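Local atomic coordinates of tannase (Lactobacillus plantarum, PDB entry 3WA7), a protein that hydrolyses the ester bonds of gallotannins and related galloyl esters, as a tannase of the alpha/beta-hydrolase family. Residues A[217-222]-A[422-427]. Residues are numbered along the deposited sequence; the frame is centred on the assembly and turned at random.
Sequences EWQFNG and TSFAIP
Gln219, near the C-terminal end of helix 209-220, directs its amide at the segment leading into helix 425-436, a compact example of one helix's side chain serving the approach to another. Its OE1 accepts twice. The backbone N of Phe424 lies in the plane of the amide, on a lone pair, with OE1 and N 2.9 Å apart and an N-H...O angle of 156°. The hydroxyl of Ser423 donates from above that plane, its OG 2.7 Å from Gln219 OE1. Ser423 OG in turn accepts from Ala425 N at 3.0 Å, a capping bond ahead of helix 425-436; one hydroxyl thus accepts from Ala425 N while donating to Gln219 OE1. On the other branch, Gln219 NE2 donates to a water 2.9 Å away, which in turn donates to Thr422 O and rests over one face of the Phe424 ring. Amide and ring run nearly parallel, planes 18° apart, with NE2 3.7 Å from Phe424 CE1.

The reach comes from an extended chain: CG stands anti to the backbone N (chi1 -178°) and the chain stays extended beyond CG. Replacing Gln219 by alanine removes the amide, and is likely to leave Phe424 N and the Ser423 hydroxyl without their shared acceptor in a buried place, and the bridging water without its donor. Beside these polar bonds, Trp218 sets CZ3 4.2 Å from Ala425 CB, while Ser423 OG lies at the edge of its indole; the indole NE1 donates to Gly288 O.

Leu336 of helix 332-339 packs on both Gln219 and Phe424, and helices 252-271 and 291-309 supply Phe265 and Phe292 against Ala425. The contact thereby joins helix 209-220, which follows strand 199-203, to the loop between strand 410-414 and helix 425-436, close to a probable Ser-His-Asp triad.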
ATOM      1  N   GLU A 217       5.838 -18.195   4.123  1.00  3.84           N
ATOM      2  CA  GLU A 217       6.186 -19.605   4.181  1.00  3.53           C
ATOM      3  C   GLU A 217       4.973 -20.504   4.382  1.00  4.83           C
ATOM      4  O   GLU A 217       4.974 -21.653   3.946  1.00  6.31           O
ATOM      5  CB  GLU A 217       7.242 -19.842   5.259  1.00  4.06           C
ATOM      6  CG  GLU A 217       8.545 -19.119   4.953  1.00  5.92           C
ATOM      7  CD  GLU A 217       8.959 -19.268   3.495  1.00  7.47           C
ATOM      8  OE1 GLU A 217       9.025 -20.413   3.003  1.00  6.59           O
ATOM      9  OE2 GLU A 217       9.222 -18.241   2.837  1.00  5.96           O
ATOM     10  N   TRP A 218       3.936 -19.997   5.044  1.00  3.43           N
ATOM     11  CA  TRP A 218       2.728 -20.794   5.194  1.00  5.12           C
ATOM     12  C   TRP A 218       2.230 -21.051   3.772  1.00  5.92           C
ATOM     13  O   TRP A 218       1.778 -22.146   3.439  1.00  5.76           O
ATOM     14  CB  TRP A 218       1.648 -20.031   5.963  1.00  6.14           C
ATOM     15  CG  TRP A 218       0.282 -20.642   5.786  1.00  6.81           C
ATOM     16  CD1 TRP A 218      -0.202 -21.766   6.396  1.00  6.98           C
ATOM     17  CD2 TRP A 218      -0.734 -20.213   4.871  1.00  6.60           C
ATOM     18  NE1 TRP A 218      -1.455 -22.067   5.911  1.00  8.11           N
ATOM     19  CE2 TRP A 218      -1.804 -21.130   4.973  1.00  6.59           C
ATOM     20  CE3 TRP A 218      -0.840 -19.146   3.968  1.00  8.38           C
ATOM     21  CZ2 TRP A 218      -2.968 -21.012   4.207  1.00  8.77           C
ATOM     22  CZ3 TRP A 218      -2.002 -19.029   3.202  1.00  9.72           C
ATOM     23  CH2 TRP A 218      -3.049 -19.959   3.329  1.00  9.02           C
ATOM     24  N   GLN A 219       2.333 -20.027   2.931  1.00  5.23           N
ATOM     25  CA  GLN A 219       1.878 -20.134   1.552  1.00  5.82           C
ATOM     26  C   GLN A 219       2.796 -20.910   0.609  1.00  6.50           C
ATOM     27  O   GLN A 219       2.329 -21.751  -0.163  1.00  8.33           O
ATOM     28  CB  GLN A 219       1.642 -18.741   0.975  1.00  4.62           C
ATOM     29  CG  GLN A 219       1.107 -18.752  -0.455  1.00  4.07           C
ATOM     30  CD  GLN A 219       0.664 -17.378  -0.908  1.00  3.41           C
ATOM     31  OE1 GLN A 219      -0.093 -16.704  -0.212  1.00  5.64           O
ATOM     32  NE2 GLN A 219       1.127 -16.958  -2.081  1.00  5.01           N
ATOM     33  N   PHE A 220       4.098 -20.653   0.681  1.00  5.50           N
ATOM     34  CA  PHE A 220       5.025 -21.304  -0.243  1.00  6.05           C
ATOM     35  C   PHE A 220       5.898 -22.450   0.255  1.00  5.98           C
ATOM     36  O   PHE A 220       6.738 -22.949  -0.492  1.00  6.63           O
ATOM     37  CB  PHE A 220       5.912 -20.240  -0.905  1.00  6.15           C
ATOM     38  CG  PHE A 220       5.181 -19.376  -1.902  1.00  6.87           C
ATOM     39  CD1 PHE A 220       5.013 -18.011  -1.677  1.00  8.81           C
ATOM     40  CD2 PHE A 220       4.669 -19.930  -3.072  1.00  8.08           C
ATOM     41  CE1 PHE A 220       4.345 -17.207  -2.611  1.00  8.98           C
ATOM     42  CE2 PHE A 220       4.000 -19.134  -4.010  1.00  7.26           C
ATOM     43  CZ  PHE A 220       3.841 -17.771  -3.778  1.00  7.60           C
ATOM     44  N   ASN A 221       5.717 -22.881   1.499  1.00  7.07           N
ATOM     45  CA  ASN A 221       6.521 -23.991   1.991  1.00  7.59           C
ATOM     46  C   ASN A 221       6.289 -25.188   1.076  1.00  8.41           C
ATOM     47  O   ASN A 221       5.154 -25.474   0.695  1.00  7.55           O
ATOM     48  CB  ASN A 221       6.135 -24.353   3.425  1.00  8.30           C
ATOM     49  CG  ASN A 221       6.875 -25.573   3.931  1.00  8.41           C
ATOM     50  OD1 ASN A 221       6.314 -26.667   4.010  1.00 10.64           O
ATOM     51  ND2 ASN A 221       8.152 -25.396   4.262  1.00  9.00           N
ATOM     52  N   GLY A 222       7.363 -25.885   0.721  1.00  8.53           N
ATOM     53  CA  GLY A 222       7.226 -27.034  -0.158  1.00 10.81           C
ATOM     54  C   GLY A 222       7.610 -26.700  -1.588  1.00 11.68           C
ATOM     55  O   GLY A 222       7.895 -27.589  -2.388  1.00 12.54           O
ATOM     56  N   THR A 422       3.883 -10.793  -1.564  1.00  6.67           N
ATOM     57  CA  THR A 422       3.574 -11.098  -0.175  1.00  5.55           C
ATOM     58  C   THR A 422       2.429 -12.103  -0.227  1.00  5.05           C
ATOM     59  O   THR A 422       1.709 -12.175  -1.222  1.00  5.53           O
ATOM     60  CB  THR A 422       3.166  -9.834   0.630  1.00  4.72           C
ATOM     61  OG1 THR A 422       3.195 -10.136   2.031  1.00  5.84           O
ATOM     62  CG2 THR A 422       1.771  -9.361   0.243  1.00  5.53           C
ATOM     63  N   SER A 423       2.272 -12.896   0.823  1.00  4.03           N
ATOM     64  CA  SER A 423       1.208 -13.894   0.851  1.00  4.32           C
ATOM     65  C   SER A 423      -0.183 -13.282   0.759  1.00  4.73           C
ATOM     66  O   SER A 423      -0.419 -12.170   1.235  1.00  5.22           O
ATOM     67  CB  SER A 423       1.290 -14.724   2.134  1.00  5.52           C
ATOM     68  OG  SER A 423       0.149 -15.559   2.261  1.00  5.58           O
ATOM     69  N   PHE A 424      -1.099 -14.022   0.142  1.00  4.91           N
ATOM     70  CA  PHE A 424      -2.486 -13.591   0.012  1.00  4.91           C
ATOM     71  C   PHE A 424      -3.067 -13.420   1.410  1.00  5.17           C
ATOM     72  O   PHE A 424      -3.996 -12.647   1.612  1.00  5.85           O
ATOM     73  CB  PHE A 424      -3.301 -14.648  -0.737  1.00  4.62           C
ATOM     74  CG  PHE A 424      -2.835 -14.886  -2.141  1.00  5.38           C
ATOM     75  CD1 PHE A 424      -2.448 -16.157  -2.554  1.00  3.61           C
ATOM     76  CD2 PHE A 424      -2.785 -13.835  -3.053  1.00  5.77           C
ATOM     77  CE1 PHE A 424      -2.014 -16.380  -3.863  1.00  5.18           C
ATOM     78  CE2 PHE A 424      -2.354 -14.044  -4.360  1.00  5.65           C
ATOM     79  CZ  PHE A 424      -1.969 -15.318  -4.767  1.00  5.85           C
ATOM     80  N   ALA A 425      -2.507 -14.154   2.371  1.00  4.78           N
ATOM     81  CA  ALA A 425      -2.974 -14.087   3.754  1.00  4.62           C
ATOM     82  C   ALA A 425      -2.871 -12.684   4.338  1.00  5.23           C
ATOM     83  O   ALA A 425      -3.696 -12.287   5.158  1.00  6.18           O
ATOM     84  CB  ALA A 425      -2.182 -15.061   4.619  1.00  5.69           C
ATOM     85  N   ILE A 426      -1.852 -11.938   3.920  1.00  5.31           N
ATOM     86  CA  ILE A 426      -1.641 -10.585   4.420  1.00  5.82           C
ATOM     87  C   ILE A 426      -2.819  -9.639   4.137  1.00  5.67           C
ATOM     88  O   ILE A 426      -3.375  -9.052   5.063  1.00  6.17           O
ATOM     89  CB  ILE A 426      -0.311 -10.008   3.864  1.00  5.90           C
ATOM     90  CG1 ILE A 426       0.871 -10.769   4.482  1.00  5.56           C
ATOM     91  CG2 ILE A 426      -0.204  -8.519   4.160  1.00  6.45           C
ATOM     92  CD1 ILE A 426       0.966 -10.660   6.006  1.00  8.05           C
ATOM     93  N   PRO A 427      -3.210  -9.466   2.861  1.00  5.94           N
ATOM     94  CA  PRO A 427      -4.344  -8.563   2.631  1.00  5.02           C
ATOM     95  C   PRO A 427      -5.660  -9.141   3.173  1.00  5.58           C
ATOM     96  O   PRO A 427      -6.560  -8.400   3.568  1.00  4.58           O
ATOM     97  CB  PRO A 427      -4.354  -8.390   1.110  1.00  5.44           C
ATOM     98  CG  PRO A 427      -3.754  -9.677   0.615  1.00  3.76           C
ATOM     99  CD  PRO A 427      -2.620  -9.908   1.587  1.00  5.83           C
TER
HETATM  100  O   HOH W   1       0.868 -14.185  -2.897  1.00  6.52           O